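PDB 4ZM6: N-acetyl-beta-D glucosaminidase from Rhizomucor miehei CAU432, which probably hydrolyses terminal N-acetyl-beta-D-glucosamine residues as a family 3 glycoside hydrolase and, through a GCN5-related region that binds acetyl-CoA, probably acetylates glucosamine. Local coordinates for residues A[226-232]-A[264-270]; A[245-251]-A[287-293]; A[769-774]-A[822-828]. All blocks are in the same frame, centred on the assembly; numbering follows the deposited sequence.

Contact 1 (A[226-232]-A[264-270])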
ATOM      1  N   THR A 226     -22.808  -0.791   3.548  1.00 57.46           N
ATOM      2  CA  THR A 226     -23.954   0.090   3.371  1.00 56.33           C
ATOM      3  C   THR A 226     -24.230   0.889   4.636  1.00 55.11           C
ATOM      4  O   THR A 226     -24.931   1.899   4.582  1.00 60.23           O
ATOM      5  CB  THR A 226     -25.215  -0.700   2.975  1.00 55.80           C
ATOM      6  OG1 THR A 226     -25.372  -1.840   3.829  1.00 55.59           O
ATOM      7  CG2 THR A 226     -25.119  -1.163   1.533  1.00 56.44           C
ATOM      8  N   SER A 227     -23.689   0.432   5.766  1.00 51.97           N
ATOM      9  CA  SER A 227     -23.729   1.196   7.009  1.00 52.07           C
ATOM     10  C   SER A 227     -22.475   0.973   7.860  1.00 51.89           C
ATOM     11  O   SER A 227     -21.740  -0.002   7.677  1.00 51.08           O
ATOM     12  CB  SER A 227     -24.982   0.846   7.821  1.00 51.84           C
ATOM     13  OG  SER A 227     -24.784  -0.311   8.613  1.00 50.58           O
ATOM     14  N   VAL A 228     -22.244   1.897   8.788  1.00 52.35           N
ATOM     15  CA  VAL A 228     -21.133   1.815   9.732  1.00 53.67           C
ATOM     16  C   VAL A 228     -21.668   2.008  11.150  1.00 53.22           C
ATOM     17  O   VAL A 228     -22.434   2.932  11.399  1.00 51.49           O
ATOM     18  CB  VAL A 228     -20.074   2.898   9.442  1.00 54.90           C
ATOM     19  CG1 VAL A 228     -18.977   2.888  10.503  1.00 55.37           C
ATOM     20  CG2 VAL A 228     -19.476   2.702   8.055  1.00 55.31           C
ATOM     21  N   MET A 229     -21.261   1.141  12.073  1.00 54.08           N
ATOM     22  CA  MET A 229     -21.693   1.247  13.462  1.00 53.92           C
ATOM     23  C   MET A 229     -20.587   1.825  14.351  1.00 55.48           C
ATOM     24  O   MET A 229     -19.439   1.377  14.318  1.00 55.74           O
ATOM     25  CB  MET A 229     -22.121  -0.116  13.997  1.00 53.22           C
ATOM     26  CG  MET A 229     -22.784  -0.062  15.369  1.00 51.67           C
ATOM     27  SD  MET A 229     -22.996  -1.693  16.091  1.00 49.14           S
ATOM     28  CE  MET A 229     -24.336  -2.316  15.084  1.00 50.98           C
ATOM     29  N   VAL A 230     -20.957   2.809  15.161  1.00 55.94           N
ATOM     30  CA  VAL A 230     -20.036   3.439  16.090  1.00 57.25           C
ATOM     31  C   VAL A 230     -20.253   2.857  17.485  1.00 58.91           C
ATOM     32  O   VAL A 230     -21.297   3.069  18.102  1.00 60.62           O
ATOM     33  CB  VAL A 230     -20.253   4.961  16.120  1.00 57.00           C
ATOM     34  CG1 VAL A 230     -19.189   5.634  16.969  1.00 57.13           C
ATOM     35  CG2 VAL A 230     -20.249   5.520  14.704  1.00 57.14           C
ATOM     36  N   GLY A 231     -19.266   2.122  17.982  1.00 60.51           N
ATOM     37  CA  GLY A 231     -19.331   1.574  19.331  1.00 63.71           C
ATOM     38  C   GLY A 231     -19.199   2.646  20.397  1.00 67.43           C
ATOM     39  O   GLY A 231     -19.126   3.843  20.091  1.00 65.20           O
ATOM     40  N   HIS A 232     -19.171   2.208  21.654  1.00 69.93           N
ATOM     41  CA  HIS A 232     -19.058   3.112  22.796  1.00 68.38           C
ATOM     42  C   HIS A 232     -17.682   2.982  23.430  1.00 69.94           C
ATOM     43  O   HIS A 232     -17.426   2.040  24.183  1.00 72.78           O
ATOM     44  CB  HIS A 232     -20.139   2.805  23.831  1.00 66.12           C
ATOM     45  CG  HIS A 232     -21.495   2.599  23.240  1.00 66.01           C
ATOM     46  ND1 HIS A 232     -22.219   3.621  22.666  1.00 66.40           N
ATOM     47  CD2 HIS A 232     -22.260   1.488  23.136  1.00 65.55           C
ATOM     48  CE1 HIS A 232     -23.374   3.148  22.232  1.00 66.00           C
ATOM     49  NE2 HIS A 232     -23.425   1.857  22.509  1.00 66.00           N
ATOM     50  N   VAL A 264     -25.041   5.165   5.723  1.00 66.11           N
ATOM     51  CA  VAL A 264     -25.734   5.265   7.013  1.00 67.00           C
ATOM     52  C   VAL A 264     -24.777   5.056   8.184  1.00 66.44           C
ATOM     53  O   VAL A 264     -24.000   4.102   8.199  1.00 67.56           O
ATOM     54  CB  VAL A 264     -26.884   4.234   7.117  1.00 66.75           C
ATOM     55  CG1 VAL A 264     -27.434   4.161   8.537  1.00 66.70           C
ATOM     56  CG2 VAL A 264     -27.991   4.583   6.135  1.00 67.29           C
ATOM     57  N   ILE A 265     -24.847   5.947   9.167  1.00 65.24           N
ATOM     58  CA  ILE A 265     -24.129   5.767  10.424  1.00 62.63           C
ATOM     59  C   ILE A 265     -25.144   5.442  11.517  1.00 63.37           C
ATOM     60  O   ILE A 265     -26.137   6.151  11.679  1.00 65.21           O
ATOM     61  CB  ILE A 265     -23.324   7.021  10.810  1.00 60.30           C
ATOM     62  CG1 ILE A 265     -22.487   7.499   9.621  1.00 59.25           C
ATOM     63  CG2 ILE A 265     -22.428   6.724  12.006  1.00 59.70           C
ATOM     64  CD1 ILE A 265     -21.701   8.766   9.882  1.00 60.02           C
ATOM     65  N   ILE A 266     -24.878   4.370  12.259  1.00 64.52           N
ATOM     66  CA  ILE A 266     -25.766   3.885  13.319  1.00 64.85           C
ATOM     67  C   ILE A 266     -24.948   3.662  14.597  1.00 65.13           C
ATOM     68  O   ILE A 266     -23.731   3.482  14.526  1.00 65.74           O
ATOM     69  CB  ILE A 266     -26.494   2.587  12.878  1.00 66.29           C
ATOM     70  CG1 ILE A 266     -27.503   2.126  13.935  1.00 69.59           C
ATOM     71  CG2 ILE A 266     -25.510   1.462  12.588  1.00 66.32           C
ATOM     72  CD1 ILE A 266     -28.514   1.121  13.423  1.00 70.39           C
ATOM     73  N   THR A 267     -25.600   3.698  15.760  1.00 64.66           N
ATOM     74  CA  THR A 267     -24.915   3.441  17.033  1.00 64.38           C
ATOM     75  C   THR A 267     -24.980   1.964  17.402  1.00 66.15           C
ATOM     76  O   THR A 267     -25.810   1.214  16.881  1.00 63.88           O
ATOM     77  CB  THR A 267     -25.529   4.227  18.217  1.00 64.43           C
ATOM     78  OG1 THR A 267     -26.700   3.553  18.702  1.00 60.59           O
ATOM     79  CG2 THR A 267     -25.873   5.670  17.818  1.00 63.91           C
ATOM     80  N   ASP A 268     -24.103   1.561  18.315  1.00 68.28           N
ATOM     81  CA  ASP A 268     -24.247   0.290  19.012  1.00 70.52           C
ATOM     82  C   ASP A 268     -25.391   0.472  20.022  1.00 76.92           C
ATOM     83  O   ASP A 268     -25.850   1.600  20.247  1.00 78.72           O
ATOM     84  CB  ASP A 268     -22.929  -0.088  19.705  1.00 68.68           C
ATOM     85  CG  ASP A 268     -22.864  -1.557  20.115  1.00 67.16           C
ATOM     86  OD1 ASP A 268     -23.875  -2.275  19.982  1.00 70.70           O
ATOM     87  OD2 ASP A 268     -21.791  -2.000  20.576  1.00 64.13           O
ATOM     88  N   CYS A 269     -25.857  -0.631  20.608  1.00 82.62           N
ATOM     89  CA  CYS A 269     -26.967  -0.607  21.575  1.00 88.67           C
ATOM     90  C   CYS A 269     -26.806   0.500  22.622  1.00 86.42           C
ATOM     91  O   CYS A 269     -25.849   0.491  23.406  1.00 83.63           O
ATOM     92  CB  CYS A 269     -27.092  -1.970  22.281  1.00 93.28           C
ATOM     93  SG  CYS A 269     -28.670  -2.259  23.124  1.00 95.83           S
ATOM     94  N   LEU A 270     -27.751   1.439  22.638  1.00 84.14           N
ATOM     95  CA  LEU A 270     -27.726   2.551  23.592  1.00 85.36           C
ATOM     96  C   LEU A 270     -28.114   2.154  25.029  1.00 89.80           C
ATOM     97  O   LEU A 270     -28.177   3.012  25.906  1.00 90.85           O
ATOM     98  CB  LEU A 270     -28.644   3.685  23.117  1.00 84.01           C
ATOM     99  CG  LEU A 270     -28.221   4.430  21.850  1.00 83.95           C
ATOM    100  CD1 LEU A 270     -29.325   5.369  21.394  1.00 83.68           C
ATOM    101  CD2 LEU A 270     -26.931   5.202  22.078  1.00 85.08           C
TER

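Contact 2 (A[245-251]-A[287-293])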
ATOM      1  N   SER A 245     -19.827   7.168  20.438  1.00 69.44           N
ATOM      2  CA  SER A 245     -21.111   7.142  19.722  1.00 69.33           C
ATOM      3  C   SER A 245     -21.826   8.487  19.688  1.00 71.42           C
ATOM      4  O   SER A 245     -22.581   8.762  18.757  1.00 69.55           O
ATOM      5  CB  SER A 245     -22.042   6.115  20.356  1.00 68.55           C
ATOM      6  OG  SER A 245     -21.363   4.888  20.544  1.00 70.37           O
ATOM      7  N   ILE A 246     -21.590   9.311  20.707  1.00 75.36           N
ATOM      8  CA  ILE A 246     -22.294  10.583  20.868  1.00 77.49           C
ATOM      9  C   ILE A 246     -21.363  11.797  20.788  1.00 77.68           C
ATOM     10  O   ILE A 246     -21.786  12.928  21.049  1.00 77.89           O
ATOM     11  CB  ILE A 246     -23.095  10.597  22.190  1.00 79.95           C
ATOM     12  CG1 ILE A 246     -22.153  10.626  23.407  1.00 82.06           C
ATOM     13  CG2 ILE A 246     -24.041   9.399  22.229  1.00 79.07           C
ATOM     14  CD1 ILE A 246     -22.767  10.152  24.710  1.00 83.00           C
ATOM     15  N   ALA A 247     -20.109  11.557  20.401  1.00 76.88           N
ATOM     16  CA  ALA A 247     -19.121  12.618  20.213  1.00 73.80           C
ATOM     17  C   ALA A 247     -19.053  13.014  18.738  1.00 71.51           C
ATOM     18  O   ALA A 247     -18.754  12.172  17.895  1.00 67.79           O
ATOM     19  CB  ALA A 247     -17.755  12.144  20.684  1.00 72.66           C
ATOM     20  N   PRO A 248     -19.311  14.296  18.419  1.00 72.29           N
ATOM     21  CA  PRO A 248     -19.217  14.724  17.018  1.00 72.84           C
ATOM     22  C   PRO A 248     -17.786  14.695  16.462  1.00 72.48           C
ATOM     23  O   PRO A 248     -17.605  14.686  15.244  1.00 74.21           O
ATOM     24  CB  PRO A 248     -19.751  16.160  17.054  1.00 72.21           C
ATOM     25  CG  PRO A 248     -19.437  16.634  18.427  1.00 72.85           C
ATOM     26  CD  PRO A 248     -19.603  15.431  19.314  1.00 73.70           C
ATOM     27  N   GLU A 249     -16.789  14.675  17.343  1.00 71.06           N
ATOM     28  CA  GLU A 249     -15.391  14.577  16.926  1.00 71.75           C
ATOM     29  C   GLU A 249     -15.103  13.227  16.273  1.00 69.00           C
ATOM     30  O   GLU A 249     -14.219  13.117  15.422  1.00 69.67           O
ATOM     31  CB  GLU A 249     -14.443  14.784  18.115  1.00 74.10           C
ATOM     32  CG  GLU A 249     -14.467  16.185  18.716  1.00 74.88           C
ATOM     33  CD  GLU A 249     -15.525  16.372  19.790  1.00 75.80           C
ATOM     34  OE1 GLU A 249     -15.477  17.410  20.479  1.00 76.35           O
ATOM     35  OE2 GLU A 249     -16.403  15.493  19.944  1.00 76.39           O
ATOM     36  N   ILE A 250     -15.844  12.204  16.687  1.00 66.30           N
ATOM     37  CA  ILE A 250     -15.693  10.858  16.144  1.00 64.11           C
ATOM     38  C   ILE A 250     -16.638  10.616  14.969  1.00 64.19           C
ATOM     39  O   ILE A 250     -16.226  10.106  13.933  1.00 65.90           O
ATOM     40  CB  ILE A 250     -15.966   9.801  17.232  1.00 62.47           C
ATOM     41  CG1 ILE A 250     -14.981   9.960  18.402  1.00 60.21           C
ATOM     42  CG2 ILE A 250     -15.921   8.394  16.648  1.00 63.10           C
ATOM     43  CD1 ILE A 250     -13.525   9.764  18.047  1.00 59.94           C
ATOM     44  N   VAL A 251     -17.904  10.979  15.130  1.00 64.86           N
ATOM     45  CA  VAL A 251     -18.916  10.666  14.125  1.00 65.96           C
ATOM     46  C   VAL A 251     -18.842  11.617  12.928  1.00 67.73           C
ATOM     47  O   VAL A 251     -18.578  11.177  11.815  1.00 70.53           O
ATOM     48  CB  VAL A 251     -20.336  10.669  14.730  1.00 65.54           C
ATOM     49  CG1 VAL A 251     -21.378  10.345  13.665  1.00 66.38           C
ATOM     50  CG2 VAL A 251     -20.422   9.673  15.879  1.00 64.93           C
ATOM     51  N   MET A 287     -28.200  12.821  21.810  1.00104.50           N
ATOM     52  CA  MET A 287     -26.792  13.177  21.633  1.00105.10           C
ATOM     53  C   MET A 287     -26.126  12.397  20.495  1.00101.68           C
ATOM     54  O   MET A 287     -25.141  12.864  19.918  1.00 99.19           O
ATOM     55  CB  MET A 287     -26.020  12.967  22.939  1.00106.62           C
ATOM     56  CG  MET A 287     -26.433  13.905  24.065  1.00105.74           C
ATOM     57  SD  MET A 287     -25.791  13.380  25.667  1.00106.79           S
ATOM     58  CE  MET A 287     -24.026  13.494  25.394  1.00106.39           C
ATOM     59  N   ALA A 288     -26.660  11.215  20.180  1.00 99.46           N
ATOM     60  CA  ALA A 288     -26.180  10.416  19.050  1.00 95.20           C
ATOM     61  C   ALA A 288     -26.487  11.109  17.732  1.00 92.66           C
ATOM     62  O   ALA A 288     -25.589  11.335  16.925  1.00 97.98           O
ATOM     63  CB  ALA A 288     -26.803   9.029  19.068  1.00 94.12           C
ATOM     64  N   LEU A 289     -27.754  11.457  17.525  1.00 89.46           N
ATOM     65  CA  LEU A 289     -28.169  12.145  16.303  1.00 88.12           C
ATOM     66  C   LEU A 289     -27.568  13.545  16.194  1.00 85.46           C
ATOM     67  O   LEU A 289     -27.383  14.055  15.088  1.00 82.39           O
ATOM     68  CB  LEU A 289     -29.693  12.223  16.219  1.00 90.92           C
ATOM     69  CG  LEU A 289     -30.424  10.882  16.110  1.00 93.85           C
ATOM     70  CD1 LEU A 289     -31.926  11.108  16.107  1.00 95.67           C
ATOM     71  CD2 LEU A 289     -30.000  10.118  14.865  1.00 94.90           C
ATOM     72  N   GLN A 290     -27.271  14.162  17.337  1.00 86.19           N
ATOM     73  CA  GLN A 290     -26.563  15.448  17.364  1.00 86.97           C
ATOM     74  C   GLN A 290     -25.119  15.302  16.878  1.00 84.11           C
ATOM     75  O   GLN A 290     -24.596  16.189  16.202  1.00 83.30           O
ATOM     76  CB  GLN A 290     -26.582  16.060  18.771  1.00 87.89           C
ATOM     77  CG  GLN A 290     -27.864  16.816  19.097  1.00 88.03           C
ATOM     78  CD  GLN A 290     -27.982  17.200  20.567  1.00 87.91           C
ATOM     79  OE1 GLN A 290     -27.393  16.563  21.445  1.00 84.69           O
ATOM     80  NE2 GLN A 290     -28.761  18.242  20.839  1.00 87.01           N
ATOM     81  N   ALA A 291     -24.488  14.181  17.220  1.00 79.15           N
ATOM     82  CA  ALA A 291     -23.108  13.905  16.809  1.00 77.00           C
ATOM     83  C   ALA A 291     -22.953  13.651  15.306  1.00 74.62           C
ATOM     84  O   ALA A 291     -21.850  13.766  14.772  1.00 73.78           O
ATOM     85  CB  ALA A 291     -22.548  12.728  17.595  1.00 77.18           C
ATOM     86  N   GLY A 292     -24.048  13.305  14.633  1.00 74.27           N
ATOM     87  CA  GLY A 292     -24.035  13.066  13.191  1.00 71.87           C
ATOM     88  C   GLY A 292     -24.480  11.673  12.781  1.00 70.93           C
ATOM     89  O   GLY A 292     -24.501  11.361  11.587  1.00 73.65           O
ATOM     90  N   ASN A 293     -24.817  10.825  13.755  1.00 67.67           N
ATOM     91  CA  ASN A 293     -25.410   9.521  13.466  1.00 66.36           C
ATOM     92  C   ASN A 293     -26.716   9.694  12.697  1.00 69.02           C
ATOM     93  O   ASN A 293     -27.476  10.634  12.954  1.00 71.41           O
ATOM     94  CB  ASN A 293     -25.697   8.743  14.754  1.00 63.95           C
ATOM     95  CG  ASN A 293     -24.452   8.134  15.369  1.00 64.45           C
ATOM     96  OD1 ASN A 293     -24.030   7.043  14.982  1.00 66.08           O
ATOM     97  ND2 ASN A 293     -23.877   8.814  16.356  1.00 62.53           N
TER

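Contact 3 (A[769-774]-A[822-828])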
ATOM      1  N   LEU A 769     -10.131 -11.970 -39.746  1.00 48.75           N
ATOM      2  CA  LEU A 769      -9.140 -12.987 -40.079  1.00 48.15           C
ATOM      3  C   LEU A 769      -7.935 -12.879 -39.162  1.00 47.61           C
ATOM      4  O   LEU A 769      -7.732 -11.870 -38.479  1.00 44.75           O
ATOM      5  CB  LEU A 769      -8.648 -12.833 -41.520  1.00 49.05           C
ATOM      6  CG  LEU A 769      -9.596 -13.175 -42.663  1.00 50.18           C
ATOM      7  CD1 LEU A 769      -8.969 -12.771 -43.988  1.00 50.53           C
ATOM      8  CD2 LEU A 769      -9.926 -14.657 -42.657  1.00 51.03           C
ATOM      9  N   ASN A 770      -7.141 -13.942 -39.164  1.00 47.07           N
ATOM     10  CA  ASN A 770      -5.807 -13.916 -38.596  1.00 46.74           C
ATOM     11  C   ASN A 770      -4.967 -14.969 -39.304  1.00 46.37           C
ATOM     12  O   ASN A 770      -5.497 -15.994 -39.741  1.00 45.37           O
ATOM     13  CB  ASN A 770      -5.853 -14.173 -37.086  1.00 47.80           C
ATOM     14  CG  ASN A 770      -6.044 -15.637 -36.743  1.00 47.31           C
ATOM     15  OD1 ASN A 770      -7.158 -16.074 -36.473  1.00 50.02           O
ATOM     16  ND2 ASN A 770      -4.957 -16.404 -36.763  1.00 46.97           N
ATOM     17  N   THR A 771      -3.669 -14.712 -39.424  1.00 45.33           N
ATOM     18  CA  THR A 771      -2.761 -15.667 -40.042  1.00 46.10           C
ATOM     19  C   THR A 771      -1.369 -15.529 -39.443  1.00 46.95           C
ATOM     20  O   THR A 771      -0.824 -14.428 -39.366  1.00 47.25           O
ATOM     21  CB  THR A 771      -2.662 -15.457 -41.565  1.00 46.23           C
ATOM     22  OG1 THR A 771      -3.963 -15.556 -42.160  1.00 46.53           O
ATOM     23  CG2 THR A 771      -1.743 -16.495 -42.194  1.00 46.45           C
ATOM     24  N   THR A 772      -0.800 -16.657 -39.036  1.00 45.80           N
ATOM     25  CA  THR A 772       0.545 -16.692 -38.499  1.00 46.74           C
ATOM     26  C   THR A 772       1.560 -16.070 -39.466  1.00 47.31           C
ATOM     27  O   THR A 772       1.596 -16.415 -40.643  1.00 49.29           O
ATOM     28  CB  THR A 772       0.951 -18.144 -38.201  1.00 47.89           C
ATOM     29  OG1 THR A 772      -0.064 -18.766 -37.405  1.00 46.46           O
ATOM     30  CG2 THR A 772       2.297 -18.209 -37.475  1.00 48.30           C
ATOM     31  N   HIS A 773       2.363 -15.145 -38.946  1.00 49.72           N
ATOM     32  CA  HIS A 773       3.377 -14.378 -39.702  1.00 50.70           C
ATOM     33  C   HIS A 773       2.842 -13.311 -40.665  1.00 49.80           C
ATOM     34  O   HIS A 773       3.622 -12.697 -41.389  1.00 51.09           O
ATOM     35  CB  HIS A 773       4.348 -15.304 -40.435  1.00 51.32           C
ATOM     36  CG  HIS A 773       5.033 -16.281 -39.536  1.00 53.24           C
ATOM     37  ND1 HIS A 773       5.553 -15.923 -38.311  1.00 54.11           N
ATOM     38  CD2 HIS A 773       5.296 -17.601 -39.688  1.00 53.19           C
ATOM     39  CE1 HIS A 773       6.096 -16.984 -37.740  1.00 54.72           C
ATOM     40  NE2 HIS A 773       5.954 -18.013 -38.557  1.00 54.29           N
ATOM     41  N   VAL A 774       1.534 -13.075 -40.664  1.00 47.59           N
ATOM     42  CA  VAL A 774       0.942 -12.043 -41.505  1.00 47.42           C
ATOM     43  C   VAL A 774       0.323 -10.965 -40.625  1.00 47.46           C
ATOM     44  O   VAL A 774       0.609  -9.778 -40.785  1.00 48.36           O
ATOM     45  CB  VAL A 774      -0.110 -12.646 -42.452  1.00 48.27           C
ATOM     46  CG1 VAL A 774      -0.891 -11.556 -43.180  1.00 48.50           C
ATOM     47  CG2 VAL A 774       0.560 -13.590 -43.441  1.00 48.05           C
ATOM     48  N   LEU A 822      -9.514 -17.096 -48.623  1.00 54.73           N
ATOM     49  CA  LEU A 822      -8.456 -16.138 -48.293  1.00 53.30           C
ATOM     50  C   LEU A 822      -7.335 -16.748 -47.460  1.00 53.52           C
ATOM     51  O   LEU A 822      -6.164 -16.453 -47.685  1.00 55.78           O
ATOM     52  CB  LEU A 822      -9.034 -14.949 -47.528  1.00 52.85           C
ATOM     53  CG  LEU A 822      -9.904 -13.974 -48.309  1.00 53.03           C
ATOM     54  CD1 LEU A 822     -10.385 -12.870 -47.382  1.00 53.91           C
ATOM     55  CD2 LEU A 822      -9.136 -13.389 -49.482  1.00 54.34           C
ATOM     56  N   LEU A 823      -7.692 -17.580 -46.489  1.00 52.80           N
ATOM     57  CA  LEU A 823      -6.686 -18.269 -45.691  1.00 53.11           C
ATOM     58  C   LEU A 823      -5.906 -19.252 -46.556  1.00 52.55           C
ATOM     59  O   LEU A 823      -4.678 -19.298 -46.476  1.00 52.40           O
ATOM     60  CB  LEU A 823      -7.321 -18.981 -44.490  1.00 54.42           C
ATOM     61  CG  LEU A 823      -7.875 -18.046 -43.408  1.00 53.67           C
ATOM     62  CD1 LEU A 823      -8.890 -18.772 -42.535  1.00 53.88           C
ATOM     63  CD2 LEU A 823      -6.754 -17.443 -42.572  1.00 52.73           C
ATOM     64  N   LYS A 824      -6.609 -20.017 -47.393  1.00 53.02           N
ATOM     65  CA  LYS A 824      -5.944 -20.939 -48.329  1.00 54.31           C
ATOM     66  C   LYS A 824      -4.979 -20.187 -49.251  1.00 52.92           C
ATOM     67  O   LYS A 824      -3.876 -20.664 -49.511  1.00 51.12           O
ATOM     68  CB  LYS A 824      -6.958 -21.735 -49.162  1.00 53.56           C
ATOM     69  N   GLN A 825      -5.385 -19.006 -49.721  1.00 53.32           N
ATOM     70  CA  GLN A 825      -4.517 -18.169 -50.561  1.00 54.94           C
ATOM     71  C   GLN A 825      -3.213 -17.849 -49.836  1.00 54.73           C
ATOM     72  O   GLN A 825      -2.132 -17.928 -50.426  1.00 54.43           O
ATOM     73  CB  GLN A 825      -5.209 -16.858 -50.950  1.00 56.96           C
ATOM     74  CG  GLN A 825      -6.447 -16.997 -51.825  1.00 58.78           C
ATOM     75  CD  GLN A 825      -6.125 -17.333 -53.266  1.00 60.11           C
ATOM     76  OE1 GLN A 825      -6.127 -16.453 -54.128  1.00 62.10           O
ATOM     77  NE2 GLN A 825      -5.849 -18.610 -53.538  1.00 58.56           N
ATOM     78  N   ARG A 826      -3.326 -17.515 -48.549  1.00 53.49           N
ATOM     79  CA  ARG A 826      -2.164 -17.189 -47.711  1.00 52.62           C
ATOM     80  C   ARG A 826      -1.297 -18.398 -47.332  1.00 52.26           C
ATOM     81  O   ARG A 826      -0.329 -18.252 -46.585  1.00 53.75           O
ATOM     82  CB  ARG A 826      -2.616 -16.483 -46.429  1.00 51.25           C
ATOM     83  CG  ARG A 826      -3.270 -15.130 -46.642  1.00 50.45           C
ATOM     84  CD  ARG A 826      -3.895 -14.649 -45.345  1.00 49.44           C
ATOM     85  NE  ARG A 826      -4.396 -13.277 -45.418  1.00 47.88           N
ATOM     86  CZ  ARG A 826      -4.739 -12.545 -44.359  1.00 48.29           C
ATOM     87  NH1 ARG A 826      -4.638 -13.035 -43.120  1.00 47.09           N
ATOM     88  NH2 ARG A 826      -5.182 -11.306 -44.534  1.00 48.49           N
ATOM     89  N   GLY A 827      -1.648 -19.583 -47.824  1.00 52.53           N
ATOM     90  CA  GLY A 827      -0.860 -20.785 -47.577  1.00 53.47           C
ATOM     91  C   GLY A 827      -1.262 -21.547 -46.330  1.00 53.86           C
ATOM     92  O   GLY A 827      -0.613 -22.527 -45.974  1.00 55.96           O
ATOM     93  N   VAL A 828      -2.342 -21.119 -45.682  1.00 53.61           N
ATOM     94  CA  VAL A 828      -2.779 -21.722 -44.432  1.00 53.80           C
ATOM     95  C   VAL A 828      -3.319 -23.118 -44.691  1.00 55.47           C
ATOM     96  O   VAL A 828      -4.225 -23.293 -45.501  1.00 56.55           O
ATOM     97  CB  VAL A 828      -3.884 -20.887 -43.758  1.00 54.76           C
ATOM     98  CG1 VAL A 828      -4.451 -21.618 -42.546  1.00 55.30           C
ATOM     99  CG2 VAL A 828      -3.349 -19.517 -43.359  1.00 54.55           C
TER

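Contact 1 (A[226-232]-A[264-270])
Val228 on strand 227-230 bonds twice across to strand 264-267: its N donates to Val264 O at 2.9 Å, and its O accepts from Ile266 N. Val230 N then bonds to Ile266 O at 2.9 Å, and Val230 O takes Asp268 N at 3.2 Å. A weak bond from Val264 N to Thr226 O starts the series.

Further along the chain, His232 NE2 donates to Cys269 O at 2.9 Å. The bond is bent, 134° at the hydrogen, and Cys269 O is tilted out of the ring plane. Asp268 meets the ring through CB, 3.4 Å from His232 NE2. Its carboxylate is nearly parallel to the ring (8°), but the carboxylate oxygens do not contact NE2. Asp268 OD1 accepts from Cys269 N and so ties the carboxylate to its own loop.

Side chains alternate between two faces. On one, Met229 has CG anti to its own N (chi1 -171°), which lays SD 3.7 Å from Asp268 CA. Ser227 is also on this face; its OG bonds to Ser177. On the other, Val230 CG2 meets Ile265 CG2 at 3.7 Å, and helix 251-258 packs on Val228 and Ile265. Strand 227-230, this helix and strand 264-267 form a beta-alpha-beta unit, as in the TIM-barrel domain of family 3 glycoside hydrolases.

Contact 2 (A[245-251]-A[287-293])
Val251 lies over one face of the Asn293 amide, with Val251 CG1 above Asn293 CG at 4.2 Å. Val251 CG2 is on the same side, 3.6 Å from Asn293 ND2, and the two side chains cross at about a right angle. Ser245 O lies near the edge, 2.7 Å from Asn293 ND2. This is a weak bond, far from straight, with 125° at the hydrogen. The same nitrogen gives a straighter bond to Ala288 O at 3.1 Å. This acceptor lies in the amide plane, although the donor stands above the plane of the Ala288 carbonyl.

Val251 CG1, anti to the backbone N (chi1 180°), also touches Gly292 C and Asn293 N where the chain leaves the helix. Gly292 turns the chain there with positive phi, a backbone shape that suits glycine.

The Ala291 methyl packs against the backbone of Ile246, with CB 3.5 Å from Ile246 C. Pro248 CA makes a CA-H...O contact with Ala291 O at 3.6 Å. One helical turn earlier, the Met287 chain bends at chi3, and its CE meets Ile246 CD1 at 3.6 Å. Ile246 CG2 rests near Ala288 N.

The buried Asn293 nitrogen is held mainly by Ala288 O of the preceding helix and only weakly by Ser245 O. The joint between the loop ahead of helix 251-258 and the end of helix 281-291 therefore rests chiefly on apolar packing.

Contact 3 (A[769-774]-A[822-828])
Arg826 and Thr771 make the polar link of this contact. Arg826 NH1 donates to Thr771 OG1 at 2.8 Å, with 160° at the hydrogen. The hydroxyl oxygen sits at the edge of the guanidinium, in its plane. The arginine chain is extended from CG to NE, which carries the guanidinium across to the strand. NH1 also forms a salt bridge with Asp750. Two partners therefore grip this nitrogen and should limit rotation of the group. Thr771 OG1 in turn makes a weak bond to Asn770 O.

Both guanidinium faces meet aliphatic carbon. Leu769 CD1 lies over one, 4.0 Å above the plane and offset toward the rim. Val774 CG1 lies over the opposite face at the same height. The charged group is sandwiched between two methyls while Thr771 OG1 is met at its edge.

The remaining contacts are apolar. Leu769 CD1 meets Leu822 CD1 at 3.7 Å, the two side chains crossing at about a right angle. Leu769 CD2 lies 4.0 Å from Leu823 CG. Thr771 CG2 is anti to the backbone N (chi1 -57° for OG1) and touches Val828 CG2 at 3.6 Å.

Gly827 ends helix 811-825 with a Schellman motif, from which the chain continues through Val828 into strand 830-836. The contact packs this helix end against the end of strand 763-771, in the second N-acetyltransferase region. Strand 751-756 runs alongside, and its Ile752 touches both Leu769 and Leu822.

How the contacts relate
From the N terminus, strand 227-230 opens contact 1, and the loop at 245-251 opens contact 2 before contact 1 closes at 264-270. Contact 2 closes later, at 287-293, so the two cross along the chain. Their centres are 10 Å apart and they touch: Ser245 OG meets the carbonyls of Gly231 and Val230, and Asn293 packs on Ile265. Together they tie two neighbouring strands, the loop between them and the end of helix 281-291 into one part of the glycosidase domain. Contact 3 follows in series. It closes a separate loop in the second N-acetyltransferase region, with its centre about 65 Å from that of contact 1.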